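Myo-inositol phosphohydrolase (PDB 4WU3) is a PTP-like myo-inositol phosphatase that probably removes phosphate groups from inositol hexakisphosphate and binds inositol-(1,3,4,5)-tetrakisphosphate. Local coordinates at residues Lys47-Ile52 against Ser170-Asp175; Arg122-Gly127 against Asn139-Asn144; Pro415-Asp420 against Ala532-His537. The protein carries 2 engineered substitutions. One frame throughout, in Å; residues are numbered along the deposited sequence.

Contact 1: residues Lys47-Ile52 against Ser170-Asp175; sequences KLALKI and SIYRFD
Lys51 and Phe174 meet because the lysine places CG between its backbone N and carbonyl carbon (chi1 59°) and then bends at chi2, which carries its end over one face of the phenyl ring. The ammonium group, Lys51 NZ, is 3.6 Å from the centroid of the Phe174 ring and 15° off the ring normal, the geometry of a cation-pi interaction. Lys51 CE lies 3.5 Å from the same Phe174 centroid and adds a CH-pi contact. The charge also has a salt-bridge partner in Asp53, while Phe137 packs edge-to-face with Phe174. With an alanine in place of Phe174 the lysine chain loses the ring it lies on, and NZ is likely to be left chiefly to Asp53 and freer to turn.

The backbones touch at a single bridge, with Lys51 CA 4.4 Å from Tyr172 CA. Two hydrogen bonds flank it: Ile52 N to Tyr172 O at 2.9 Å, and Tyr172 N to Leu50 O at 3.2 Å. The strand directions differ by 66°, a divergence that probably limits the pairing to this one bridge. Leu50 O also lies in the plane of the Tyr172 ring, at its edge, and accepts a bond from a water that donates to Ser170 O as well. Leu50 and Ile52 pack on Ile171: Leu50 CD2 presses on Ile171 CD1 at a tight 3.3 Å, and the Ile52 and Ile171 side chains cross at about a right angle, Ile52 CG1 3.7 Å from Ile171 CG2. Strand 49-54 is an edge strand of an antiparallel sheet, next to 132-137, and strand 168-175 pairs with 180-188. A two-stranded unit meeting a sheet edge steeply through one bridge is consistent with the partial beta-barrel that accompanies the phosphatase core in PTP-like phytases.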
ATOM      1  N   LYS A  47       5.756  23.034   2.700  1.00 26.60           N
ATOM      2  CA  LYS A  47       5.729  21.668   2.215  1.00 31.41           C
ATOM      3  C   LYS A  47       6.954  20.912   2.727  1.00 23.86           C
ATOM      4  O   LYS A  47       6.882  19.723   3.008  1.00 21.08           O
ATOM      5  CB  LYS A  47       5.676  21.607   0.682  1.00 38.45           C
ATOM      6  CG  LYS A  47       5.278  20.223   0.176  1.00 45.82           C
ATOM      7  CD  LYS A  47       5.884  19.857  -1.174  1.00 49.78           C
ATOM      8  CE  LYS A  47       5.925  18.341  -1.340  1.00 54.52           C
ATOM      9  NZ  LYS A  47       5.931  17.905  -2.765  1.00 55.26           N
ATOM     10  N   LEU A  48       8.083  21.600   2.836  1.00 19.23           N
ATOM     11  CA  LEU A  48       9.307  20.968   3.302  1.00 17.70           C
ATOM     12  C   LEU A  48       9.910  21.810   4.405  1.00 17.73           C
ATOM     13  O   LEU A  48      10.419  22.899   4.150  1.00 17.74           O
ATOM     14  CB  LEU A  48      10.309  20.819   2.152  1.00 17.24           C
ATOM     15  CG  LEU A  48      11.528  19.938   2.448  1.00 16.06           C
ATOM     16  CD1 LEU A  48      11.115  18.483   2.578  1.00 16.25           C
ATOM     17  CD2 LEU A  48      12.569  20.084   1.353  1.00 16.64           C
ATOM     18  N   ALA A  49       9.853  21.308   5.634  1.00 15.30           N
ATOM     19  CA  ALA A  49      10.262  22.113   6.778  1.00 14.23           C
ATOM     20  C   ALA A  49      11.515  21.576   7.445  1.00 13.45           C
ATOM     21  O   ALA A  49      11.625  20.381   7.727  1.00 12.32           O
ATOM     22  CB  ALA A  49       9.128  22.207   7.778  1.00 13.75           C
ATOM     23  N   LEU A  50      12.471  22.464   7.694  1.00 12.85           N
ATOM     24  CA  LEU A  50      13.669  22.076   8.415  1.00 11.68           C
ATOM     25  C   LEU A  50      13.274  22.044   9.863  1.00 11.13           C
ATOM     26  O   LEU A  50      12.792  23.040  10.381  1.00 10.87           O
ATOM     27  CB  LEU A  50      14.805  23.069   8.186  1.00 12.00           C
ATOM     28  CG  LEU A  50      16.109  22.837   8.968  1.00 12.26           C
ATOM     29  CD1 LEU A  50      16.662  21.438   8.739  1.00 12.73           C
ATOM     30  CD2 LEU A  50      17.157  23.871   8.584  1.00 12.72           C
ATOM     31  N   LYS A  51      13.460  20.902  10.518  1.00 10.95           N
ATOM     32  CA  LYS A  51      13.084  20.791  11.917  1.00 10.91           C
ATOM     33  C   LYS A  51      14.091  19.995  12.727  1.00 11.32           C
ATOM     34  O   LYS A  51      14.968  19.320  12.183  1.00 11.45           O
ATOM     35  CB  LYS A  51      11.685  20.188  12.061  1.00 10.78           C
ATOM     36  CG  LYS A  51      11.532  18.809  11.450  1.00 11.44           C
ATOM     37  CD  LYS A  51      11.947  17.701  12.397  1.00 11.33           C
ATOM     38  CE  LYS A  51      11.243  16.407  12.002  1.00 11.85           C
ATOM     39  NZ  LYS A  51      11.674  15.240  12.808  1.00 11.22           N
ATOM     40  N   ILE A  52      13.940  20.097  14.043  1.00 11.02           N
ATOM     41  CA  ILE A  52      14.815  19.442  14.992  1.00 10.74           C
ATOM     42  C   ILE A  52      14.397  17.982  15.192  1.00 10.69           C
ATOM     43  O   ILE A  52      13.246  17.698  15.498  1.00 11.25           O
ATOM     44  CB  ILE A  52      14.800  20.211  16.330  1.00 11.43           C
ATOM     45  CG1 ILE A  52      15.422  21.603  16.143  1.00 11.92           C
ATOM     46  CG2 ILE A  52      15.536  19.450  17.421  1.00 11.82           C
ATOM     47  CD1 ILE A  52      15.238  22.541  17.319  1.00 12.64           C
ATOM     48  N   SER A 170      16.288  29.959  12.624  1.00 14.41           N
ATOM     49  CA  SER A 170      15.022  29.571  13.210  1.00 16.26           C
ATOM     50  C   SER A 170      14.686  28.179  12.687  1.00 15.94           C
ATOM     51  O   SER A 170      14.564  27.987  11.485  1.00 19.65           O
ATOM     52  CB  SER A 170      13.928  30.575  12.828  1.00 16.26           C
ATOM     53  OG  SER A 170      12.721  30.304  13.520  1.00 15.43           O
ATOM     54  N   ILE A 171      14.574  27.200  13.582  1.00 16.87           N
ATOM     55  CA  ILE A 171      14.315  25.810  13.168  1.00 15.13           C
ATOM     56  C   ILE A 171      13.087  25.273  13.879  1.00 13.68           C
ATOM     57  O   ILE A 171      12.963  25.382  15.109  1.00 10.59           O
ATOM     58  CB  ILE A 171      15.467  24.873  13.530  1.00 15.49           C
ATOM     59  CG1 ILE A 171      16.802  25.424  13.031  1.00 16.97           C
ATOM     60  CG2 ILE A 171      15.214  23.490  12.955  1.00 15.49           C
ATOM     61  CD1 ILE A 171      17.099  25.127  11.585  1.00 18.17           C
ATOM     62  N   TYR A 172      12.183  24.682  13.108  1.00 13.24           N
ATOM     63  CA  TYR A 172      10.930  24.190  13.674  1.00 13.45           C
ATOM     64  C   TYR A 172      11.218  23.093  14.700  1.00 12.80           C
ATOM     65  O   TYR A 172      12.195  22.346  14.583  1.00 11.61           O
ATOM     66  CB  TYR A 172       9.979  23.664  12.581  1.00 13.05           C
ATOM     67  CG  TYR A 172       9.365  24.728  11.693  1.00 12.90           C
ATOM     68  CD1 TYR A 172       8.313  25.516  12.134  1.00 13.18           C
ATOM     69  CD2 TYR A 172       9.828  24.925  10.394  1.00 13.39           C
ATOM     70  CE1 TYR A 172       7.749  26.484  11.317  1.00 13.75           C
ATOM     71  CE2 TYR A 172       9.276  25.886   9.570  1.00 14.22           C
ATOM     72  CZ  TYR A 172       8.236  26.663  10.036  1.00 15.13           C
ATOM     73  OH  TYR A 172       7.686  27.615   9.212  1.00 14.56           O
ATOM     74  N   ARG A 173      10.366  23.017  15.711  1.00 13.13           N
ATOM     75  CA  ARG A 173      10.377  21.902  16.636  1.00 13.59           C
ATOM     76  C   ARG A 173       9.406  20.846  16.123  1.00 13.40           C
ATOM     77  O   ARG A 173       8.782  21.023  15.077  1.00 11.82           O
ATOM     78  CB  ARG A 173      10.008  22.361  18.042  1.00 15.78           C
ATOM     79  CG  ARG A 173      11.180  23.009  18.764  1.00 17.40           C
ATOM     80  CD  ARG A 173      10.773  23.612  20.096  1.00 19.69           C
ATOM     81  NE  ARG A 173      10.037  24.862  19.918  1.00 22.62           N
ATOM     82  CZ  ARG A 173       9.707  25.693  20.907  1.00 27.10           C
ATOM     83  NH1 ARG A 173      10.046  25.412  22.161  1.00 25.37           N
ATOM     84  NH2 ARG A 173       9.038  26.812  20.634  1.00 25.96           N
ATOM     85  N   PHE A 174       9.299  19.737  16.843  1.00 14.04           N
ATOM     86  CA  PHE A 174       8.602  18.582  16.313  1.00 14.28           C
ATOM     87  C   PHE A 174       8.020  17.741  17.423  1.00 14.13           C
ATOM     88  O   PHE A 174       8.668  17.519  18.437  1.00 13.62           O
ATOM     89  CB  PHE A 174       9.566  17.730  15.493  1.00 13.75           C
ATOM     90  CG  PHE A 174       8.887  16.713  14.621  1.00 13.86           C
ATOM     91  CD1 PHE A 174       8.228  17.106  13.463  1.00 14.17           C
ATOM     92  CD2 PHE A 174       8.917  15.364  14.947  1.00 15.13           C
ATOM     93  CE1 PHE A 174       7.606  16.176  12.650  1.00 14.56           C
ATOM     94  CE2 PHE A 174       8.301  14.425  14.130  1.00 14.97           C
ATOM     95  CZ  PHE A 174       7.647  14.830  12.982  1.00 15.06           C
ATOM     96  N   ASP A 175       6.792  17.282  17.210  1.00 16.76           N
ATOM     97  CA  ASP A 175       6.122  16.386  18.138  1.00 19.97           C
ATOM     98  C   ASP A 175       6.191  14.957  17.619  1.00 18.84           C
ATOM     99  O   ASP A 175       5.614  14.640  16.581  1.00 17.54           O
ATOM    100  CB  ASP A 175       4.653  16.770  18.309  1.00 22.08           C
ATOM    101  CG  ASP A 175       3.939  15.869  19.308  1.00 26.49           C
ATOM    102  OD1 ASP A 175       4.402  15.778  20.465  1.00 36.23           O
ATOM    103  OD2 ASP A 175       2.935  15.241  18.938  1.00 28.34           O
TER
HETATM  104  O   HOH W   1      12.886  25.998  10.154  1.00 44.98           O
HETATM  105  O   HOH W   2      11.905  18.449  18.438  1.00 41.46           O

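Contact 2: residues Arg122-Gly127 against Asn139-Asn144; sequences RGESHG and NHDWGN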
ATOM      1  N   ARG A 122      17.793   6.117   6.911  1.00  5.79           N
ATOM      2  CA  ARG A 122      16.873   7.216   6.640  1.00  6.00           C
ATOM      3  C   ARG A 122      16.997   7.749   5.231  1.00  6.08           C
ATOM      4  O   ARG A 122      18.052   8.252   4.837  1.00  5.96           O
ATOM      5  CB  ARG A 122      17.095   8.364   7.622  1.00  6.28           C
ATOM      6  CG  ARG A 122      16.906   8.010   9.089  1.00  6.67           C
ATOM      7  CD  ARG A 122      17.217   9.218   9.961  1.00  6.63           C
ATOM      8  NE  ARG A 122      16.182  10.243   9.898  1.00  6.59           N
ATOM      9  CZ  ARG A 122      16.307  11.445  10.446  1.00  7.09           C
ATOM     10  NH1 ARG A 122      17.432  11.764  11.075  1.00  7.50           N
ATOM     11  NH2 ARG A 122      15.321  12.333  10.365  1.00  7.48           N
ATOM     12  N   GLY A 123      15.904   7.656   4.484  1.00  6.15           N
ATOM     13  CA  GLY A 123      15.834   8.218   3.137  1.00  6.37           C
ATOM     14  C   GLY A 123      15.566   9.709   3.140  1.00  6.13           C
ATOM     15  O   GLY A 123      15.982  10.412   2.234  1.00  6.71           O
ATOM     16  N   GLU A 124      14.883  10.188   4.172  1.00  6.30           N
ATOM     17  CA  GLU A 124      14.690  11.627   4.381  1.00  6.42           C
ATOM     18  C   GLU A 124      16.038  12.367   4.566  1.00  6.53           C
ATOM     19  O   GLU A 124      16.970  11.838   5.158  1.00  6.81           O
ATOM     20  CB  GLU A 124      13.735  11.879   5.574  1.00  6.54           C
ATOM     21  CG  GLU A 124      14.186  11.381   6.962  1.00  6.66           C
ATOM     22  CD  GLU A 124      13.797   9.924   7.247  1.00  7.39           C
ATOM     23  OE1 GLU A 124      13.429   9.171   6.294  1.00  8.09           O
ATOM     24  OE2 GLU A 124      13.865   9.515   8.434  1.00  7.53           O
ATOM     25  N   SER A 125      16.143  13.587   4.048  1.00  6.65           N
ATOM     26  CA  SER A 125      17.367  14.372   4.201  1.00  6.75           C
ATOM     27  C   SER A 125      17.553  14.855   5.634  1.00  7.06           C
ATOM     28  O   SER A 125      16.652  15.421   6.239  1.00  6.92           O
ATOM     29  CB  SER A 125      17.369  15.572   3.261  1.00  6.67           C
ATOM     30  OG  SER A 125      17.311  15.163   1.914  1.00  6.76           O
ATOM     31  N   HIS A 126      18.746  14.632   6.165  1.00  7.78           N
ATOM     32  CA  HIS A 126      19.041  14.979   7.543  1.00  8.32           C
ATOM     33  C   HIS A 126      20.505  15.305   7.714  1.00  8.23           C
ATOM     34  O   HIS A 126      21.333  15.043   6.838  1.00  8.55           O
ATOM     35  CB  HIS A 126      18.668  13.821   8.481  1.00  7.92           C
ATOM     36  CG  HIS A 126      19.389  12.548   8.185  1.00  8.45           C
ATOM     37  ND1 HIS A 126      19.011  11.698   7.165  1.00  8.81           N
ATOM     38  CD2 HIS A 126      20.470  11.978   8.769  1.00  8.59           C
ATOM     39  CE1 HIS A 126      19.824  10.657   7.140  1.00  8.43           C
ATOM     40  NE2 HIS A 126      20.716  10.800   8.106  1.00  8.48           N
ATOM     41  N   GLY A 127      20.820  15.866   8.866  1.00  8.47           N
ATOM     42  CA  GLY A 127      22.193  16.198   9.187  1.00  9.43           C
ATOM     43  C   GLY A 127      22.312  16.782  10.582  1.00 10.16           C
ATOM     44  O   GLY A 127      21.425  16.588  11.424  1.00 10.41           O
ATOM     45  N   ASN A 139       4.976  16.065   4.880  1.00 16.01           N
ATOM     46  CA  ASN A 139       3.910  15.217   5.418  1.00 20.24           C
ATOM     47  C   ASN A 139       4.245  13.739   5.294  1.00 16.87           C
ATOM     48  O   ASN A 139       4.783  13.311   4.280  1.00 16.24           O
ATOM     49  CB  ASN A 139       2.577  15.496   4.719  1.00 25.37           C
ATOM     50  CG  ASN A 139       2.002  16.854   5.078  1.00 34.83           C
ATOM     51  OD1 ASN A 139       2.206  17.367   6.187  1.00 34.07           O
ATOM     52  ND2 ASN A 139       1.280  17.452   4.130  1.00 41.42           N
ATOM     53  N   HIS A 140       3.908  12.972   6.330  1.00 16.71           N
ATOM     54  CA  HIS A 140       4.225  11.542   6.409  1.00 17.23           C
ATOM     55  C   HIS A 140       5.719  11.258   6.370  1.00 13.77           C
ATOM     56  O   HIS A 140       6.102  10.120   6.124  1.00 10.99           O
ATOM     57  CB  HIS A 140       3.597  10.755   5.258  1.00 21.66           C
ATOM     58  CG  HIS A 140       2.106  10.815   5.209  1.00 29.47           C
ATOM     59  ND1 HIS A 140       1.306  10.113   6.083  1.00 33.47           N
ATOM     60  CD2 HIS A 140       1.268  11.451   4.355  1.00 36.42           C
ATOM     61  CE1 HIS A 140       0.037  10.339   5.790  1.00 37.55           C
ATOM     62  NE2 HIS A 140      -0.013  11.151   4.749  1.00 41.70           N
ATOM     63  N   ASP A 141       6.548  12.274   6.610  1.00 11.49           N
ATOM     64  CA  ASP A 141       8.016  12.142   6.545  1.00 10.89           C
ATOM     65  C   ASP A 141       8.511  11.619   5.195  1.00 10.03           C
ATOM     66  O   ASP A 141       9.451  10.804   5.125  1.00  9.86           O
ATOM     67  CB  ASP A 141       8.544  11.257   7.674  1.00 10.92           C
ATOM     68  CG  ASP A 141      10.057  11.306   7.792  1.00 12.80           C
ATOM     69  OD1 ASP A 141      10.685  12.301   7.336  1.00 11.21           O
ATOM     70  OD2 ASP A 141      10.623  10.338   8.345  1.00 15.93           O
ATOM     71  N   TRP A 142       7.883  12.105   4.122  1.00  9.78           N
ATOM     72  CA  TRP A 142       8.228  11.685   2.771  1.00  9.95           C
ATOM     73  C   TRP A 142       8.908  12.800   1.975  1.00 10.14           C
ATOM     74  O   TRP A 142       8.642  13.000   0.779  1.00  9.69           O
ATOM     75  CB  TRP A 142       6.982  11.173   2.043  1.00 10.22           C
ATOM     76  CG  TRP A 142       6.540   9.780   2.493  1.00  9.71           C
ATOM     77  CD1 TRP A 142       7.317   8.821   3.068  1.00  9.62           C
ATOM     78  CD2 TRP A 142       5.234   9.214   2.366  1.00  8.82           C
ATOM     79  NE1 TRP A 142       6.578   7.691   3.310  1.00 10.07           N
ATOM     80  CE2 TRP A 142       5.295   7.905   2.889  1.00  9.58           C
ATOM     81  CE3 TRP A 142       4.009   9.694   1.878  1.00  8.20           C
ATOM     82  CZ2 TRP A 142       4.180   7.074   2.942  1.00  8.73           C
ATOM     83  CZ3 TRP A 142       2.908   8.864   1.916  1.00  7.88           C
ATOM     84  CH2 TRP A 142       2.995   7.569   2.436  1.00  8.24           C
ATOM     85  N   GLY A 143       9.823  13.502   2.640  1.00  9.94           N
ATOM     86  CA  GLY A 143      10.511  14.641   2.033  1.00 10.27           C
ATOM     87  C   GLY A 143      11.212  14.292   0.733  1.00  9.46           C
ATOM     88  O   GLY A 143      11.372  15.145  -0.136  1.00  9.00           O
ATOM     89  N   ASN A 144      11.649  13.040   0.609  1.00  9.04           N
ATOM     90  CA  ASN A 144      12.348  12.574  -0.583  1.00  9.23           C
ATOM     91  C   ASN A 144      11.549  11.494  -1.304  1.00  9.82           C
ATOM     92  O   ASN A 144      12.103  10.580  -1.931  1.00  8.46           O
ATOM     93  CB  ASN A 144      13.753  12.088  -0.222  1.00  9.12           C
ATOM     94  CG  ASN A 144      14.721  13.238  -0.007  1.00  9.20           C
ATOM     95  OD1 ASN A 144      14.587  14.283  -0.637  1.00 10.64           O
ATOM     96  ND2 ASN A 144      15.702  13.052   0.877  1.00  8.62           N
TER
HETATM   97  O   HOH W   3      12.606  12.366   9.791  1.00 11.37           O
HETATM   98  O   HOH W   4      11.506   8.981   4.409  1.00  5.83           O
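The connection between strands 116-122 and 126-129, in the PTP-like phytase domain, is tied here to the loop leading into helix 149-161: Gly123, Glu124 and Ser125 meet Asp141 and Asn144. Asn144 makes the direct grip. Its ND2 donates one hydrogen to Gly123 O (3.0 Å, N-H...O 176°), on a carbonyl lone pair, and the other to Ser125 OG (2.8 Å), both acceptors lying near the amide plane. With both hydrogens used and OD1 bonded to Arg147, the amide's rotation is fixed; Ser125 OG is shared with Gln159.

Glu124 OE2 and Asp141 OD2 stand 3.3 Å apart without a hydrogen bond, their carboxylate planes turned 70° from each other. Positive groups probably offset this: Arg122 NE forms a salt bridge to Glu124 OE2 at 2.8 Å, from above the carboxylate plane, and Arg248 pairs with OE1. Arg122 NH2 is salt-bridged to Asp53. A bound phosphate ion, probably from the crystallisation liquor, lies about 5 Å from the Glu124 side chain. One water joins the two segments, donating to Glu124 OE1 at 2.7 Å and to Asp141 O at 2.8 Å.

Contact 3: residues Pro415-Asp420 against Ala532-His537; sequences PIYIMD and ANAWLH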
ATOM      1  N   PRO A 415      41.310  18.396 -38.239  1.00 16.66           N
ATOM      2  CA  PRO A 415      40.534  17.149 -38.259  1.00 16.31           C
ATOM      3  C   PRO A 415      39.184  17.249 -37.521  1.00 16.35           C
ATOM      4  O   PRO A 415      39.075  17.907 -36.475  1.00 15.39           O
ATOM      5  CB  PRO A 415      41.460  16.124 -37.601  1.00 16.94           C
ATOM      6  CG  PRO A 415      42.523  16.905 -36.902  1.00 17.98           C
ATOM      7  CD  PRO A 415      42.557  18.296 -37.464  1.00 16.84           C
ATOM      8  N   ILE A 416      38.166  16.611 -38.096  1.00 14.31           N
ATOM      9  CA  ILE A 416      36.801  16.689 -37.587  1.00 13.37           C
ATOM     10  C   ILE A 416      36.415  15.408 -36.866  1.00 12.62           C
ATOM     11  O   ILE A 416      36.509  14.319 -37.441  1.00 13.14           O
ATOM     12  CB  ILE A 416      35.799  16.921 -38.731  1.00 14.05           C
ATOM     13  CG1 ILE A 416      36.126  18.224 -39.462  1.00 13.74           C
ATOM     14  CG2 ILE A 416      34.373  16.969 -38.185  1.00 15.52           C
ATOM     15  CD1 ILE A 416      35.410  18.367 -40.786  1.00 14.38           C
ATOM     16  N   TYR A 417      36.002  15.539 -35.606  1.00 11.55           N
ATOM     17  CA  TYR A 417      35.569  14.394 -34.804  1.00 12.26           C
ATOM     18  C   TYR A 417      34.067  14.454 -34.583  1.00 12.04           C
ATOM     19  O   TYR A 417      33.524  15.492 -34.226  1.00 11.54           O
ATOM     20  CB  TYR A 417      36.257  14.344 -33.431  1.00 13.55           C
ATOM     21  CG  TYR A 417      37.734  14.068 -33.481  1.00 15.70           C
ATOM     22  CD1 TYR A 417      38.622  15.076 -33.816  1.00 18.34           C
ATOM     23  CD2 TYR A 417      38.246  12.817 -33.185  1.00 17.96           C
ATOM     24  CE1 TYR A 417      39.980  14.843 -33.878  1.00 21.26           C
ATOM     25  CE2 TYR A 417      39.614  12.574 -33.242  1.00 20.64           C
ATOM     26  CZ  TYR A 417      40.471  13.598 -33.588  1.00 21.98           C
ATOM     27  OH  TYR A 417      41.833  13.407 -33.658  1.00 32.48           O
ATOM     28  N   ILE A 418      33.398  13.330 -34.814  1.00 13.36           N
ATOM     29  CA  ILE A 418      32.010  13.171 -34.400  1.00 12.65           C
ATOM     30  C   ILE A 418      32.042  12.602 -32.981  1.00 11.20           C
ATOM     31  O   ILE A 418      32.581  11.513 -32.750  1.00  9.92           O
ATOM     32  CB  ILE A 418      31.243  12.215 -35.339  1.00 12.39           C
ATOM     33  CG1 ILE A 418      31.172  12.790 -36.766  1.00 13.26           C
ATOM     34  CG2 ILE A 418      29.853  11.925 -34.802  1.00 12.18           C
ATOM     35  CD1 ILE A 418      30.569  14.178 -36.879  1.00 14.33           C
ATOM     36  N   MET A 419      31.504  13.369 -32.036  1.00 10.21           N
ATOM     37  CA  MET A 419      31.459  12.963 -30.641  1.00 10.26           C
ATOM     38  C   MET A 419      30.065  12.429 -30.319  1.00  9.85           C
ATOM     39  O   MET A 419      29.136  13.192 -30.052  1.00  9.21           O
ATOM     40  CB  MET A 419      31.807  14.137 -29.724  1.00 11.08           C
ATOM     41  CG  MET A 419      33.109  14.858 -30.060  1.00 11.83           C
ATOM     42  SD  MET A 419      34.601  13.853 -29.859  1.00 12.71           S
ATOM     43  CE  MET A 419      34.628  13.576 -28.086  1.00 12.50           C
ATOM     44  N   ASP A 420      29.921  11.111 -30.378  1.00  9.19           N
ATOM     45  CA  ASP A 420      28.646  10.456 -30.134  1.00  8.80           C
ATOM     46  C   ASP A 420      28.494  10.286 -28.625  1.00  9.26           C
ATOM     47  O   ASP A 420      29.249   9.547 -28.004  1.00  9.56           O
ATOM     48  CB  ASP A 420      28.630   9.113 -30.865  1.00  8.82           C
ATOM     49  CG  ASP A 420      27.421   8.249 -30.531  1.00  9.90           C
ATOM     50  OD1 ASP A 420      26.460   8.735 -29.904  1.00 10.14           O
ATOM     51  OD2 ASP A 420      27.446   7.055 -30.900  1.00 10.27           O
ATOM     52  N   ALA A 532      45.648  19.847 -32.500  1.00 21.79           N
ATOM     53  CA  ALA A 532      45.295  21.250 -32.571  1.00 23.16           C
ATOM     54  C   ALA A 532      44.390  21.477 -33.770  1.00 20.02           C
ATOM     55  O   ALA A 532      44.426  20.739 -34.760  1.00 18.39           O
ATOM     56  CB  ALA A 532      46.535  22.136 -32.640  1.00 27.18           C
ATOM     57  N   ASN A 533      43.578  22.513 -33.661  1.00 18.60           N
ATOM     58  CA  ASN A 533      42.575  22.861 -34.663  1.00 21.13           C
ATOM     59  C   ASN A 533      41.523  21.766 -34.871  1.00 18.00           C
ATOM     60  O   ASN A 533      40.772  21.830 -35.840  1.00 15.68           O
ATOM     61  CB  ASN A 533      43.176  23.156 -36.047  1.00 24.47           C
ATOM     62  CG  ASN A 533      44.435  23.997 -36.014  1.00 34.88           C
ATOM     63  OD1 ASN A 533      45.422  23.696 -36.702  1.00 39.64           O
ATOM     64  ND2 ASN A 533      44.398  25.070 -35.271  1.00 31.33           N
ATOM     65  N   ALA A 534      41.494  20.748 -34.013  1.00 15.79           N
ATOM     66  CA  ALA A 534      40.458  19.718 -34.123  1.00 16.74           C
ATOM     67  C   ALA A 534      39.086  20.385 -34.005  1.00 15.02           C
ATOM     68  O   ALA A 534      38.915  21.340 -33.238  1.00 11.94           O
ATOM     69  CB  ALA A 534      40.616  18.654 -33.041  1.00 15.89           C
ATOM     70  N   TRP A 535      38.129  19.888 -34.787  1.00 13.82           N
ATOM     71  CA  TRP A 535      36.754  20.366 -34.744  1.00 12.06           C
ATOM     72  C   TRP A 535      35.879  19.282 -34.129  1.00 12.15           C
ATOM     73  O   TRP A 535      35.898  18.140 -34.582  1.00 11.04           O
ATOM     74  CB  TRP A 535      36.275  20.676 -36.151  1.00 12.10           C
ATOM     75  CG  TRP A 535      34.871  21.151 -36.219  1.00 11.84           C
ATOM     76  CD1 TRP A 535      33.753  20.435 -35.936  1.00 11.42           C
ATOM     77  CD2 TRP A 535      34.429  22.451 -36.615  1.00 12.56           C
ATOM     78  NE1 TRP A 535      32.639  21.206 -36.132  1.00 12.82           N
ATOM     79  CE2 TRP A 535      33.026  22.450 -36.546  1.00 12.17           C
ATOM     80  CE3 TRP A 535      35.085  23.617 -37.015  1.00 13.53           C
ATOM     81  CZ2 TRP A 535      32.261  23.564 -36.869  1.00 12.96           C
ATOM     82  CZ3 TRP A 535      34.322  24.734 -37.325  1.00 13.95           C
ATOM     83  CH2 TRP A 535      32.925  24.697 -37.248  1.00 14.13           C
ATOM     84  N   LEU A 536      35.125  19.632 -33.091  1.00 11.31           N
ATOM     85  CA  LEU A 536      34.279  18.663 -32.406  1.00 11.89           C
ATOM     86  C   LEU A 536      32.818  18.866 -32.718  1.00 11.97           C
ATOM     87  O   LEU A 536      32.264  19.934 -32.454  1.00 11.50           O
ATOM     88  CB  LEU A 536      34.453  18.776 -30.899  1.00 12.62           C
ATOM     89  CG  LEU A 536      35.859  18.535 -30.378  1.00 12.75           C
ATOM     90  CD1 LEU A 536      35.871  18.697 -28.867  1.00 12.92           C
ATOM     91  CD2 LEU A 536      36.365  17.169 -30.792  1.00 12.38           C
ATOM     92  N   HIS A 537      32.191  17.833 -33.276  1.00 12.85           N
ATOM     93  CA  HIS A 537      30.751  17.857 -33.507  1.00 11.75           C
ATOM     94  C   HIS A 537      30.030  16.929 -32.544  1.00 12.01           C
ATOM     95  O   HIS A 537      30.104  15.716 -32.670  1.00 11.96           O
ATOM     96  CB  HIS A 537      30.405  17.450 -34.931  1.00 12.14           C
ATOM     97  CG  HIS A 537      28.933  17.436 -35.190  1.00 12.16           C
ATOM     98  ND1 HIS A 537      28.248  18.545 -35.634  1.00 12.63           N
ATOM     99  CD2 HIS A 537      28.009  16.465 -35.024  1.00 12.10           C
ATOM    100  CE1 HIS A 537      26.968  18.252 -35.751  1.00 11.83           C
ATOM    101  NE2 HIS A 537      26.797  16.994 -35.392  1.00 12.38           N
TER
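Segments 415-420 and 532-537 run parallel, with strand axes 26° apart. Four nearly straight hydrogen bonds of 2.8 to 2.9 Å alternate between them: Trp535 N to Pro415 O, Tyr417 N to Trp535 O, His537 N to Tyr417 O, and Met419 N to His537 O. The register pairs Ile416 with Trp535, Tyr417 with Leu536 and Ile418 with His537. On one face Ile418 CD1 lies 3.8 Å from His537 CB, and Ile416 packs alongside Trp535, Ile416 CG1 4.1 Å from Trp535 CB; helix 398-411 covers Ile416, Trp535 and His537, while Ile418 packs on Phe396. The imidazole is fixed by hydrogen bonds at both nitrogens, ND1 to Ser391 and NE2 to Ser393.

These strands belong to the parallel core of the PTP fold, and strand 535-539 runs into the phosphate-binding P-loop, whose residues from Ser540 to Arg546 contact the bound inositol tetrakisphosphate. On the other face Leu536 CD2 is the shared atom: Tyr417 CB touches it at 3.9 Å, and Met419 SD reaches it at 3.9 Å because the methionine chain bends at chi2 and chi3. Phe526 of helix 517-529 packs on Met419 and Leu536, and meets the Tyr417 ring edge-to-face.

In the fold
Contacts 1 and 2 are neighbours, their centres 12 Å apart, and they touch directly where Leu48 packs on Gly143. Both reach the antiparallel sheet of strands 49-54, 132-137 and 126-129, and contact 2 is nested within the chain loop that contact 1 closes. Contact 3 lies about 52 Å from contact 1 and 46 Å from contact 2, centre to centre, on the opposite side of the chain's centre. Chemistry follows place: partly buried contact 1 mixes a short backbone bridge with a cation-pi pair, buried contact 2 is almost wholly polar and water-bridged, and buried contact 3 joins regular parallel strands through backbone bonds and mostly apolar side chains.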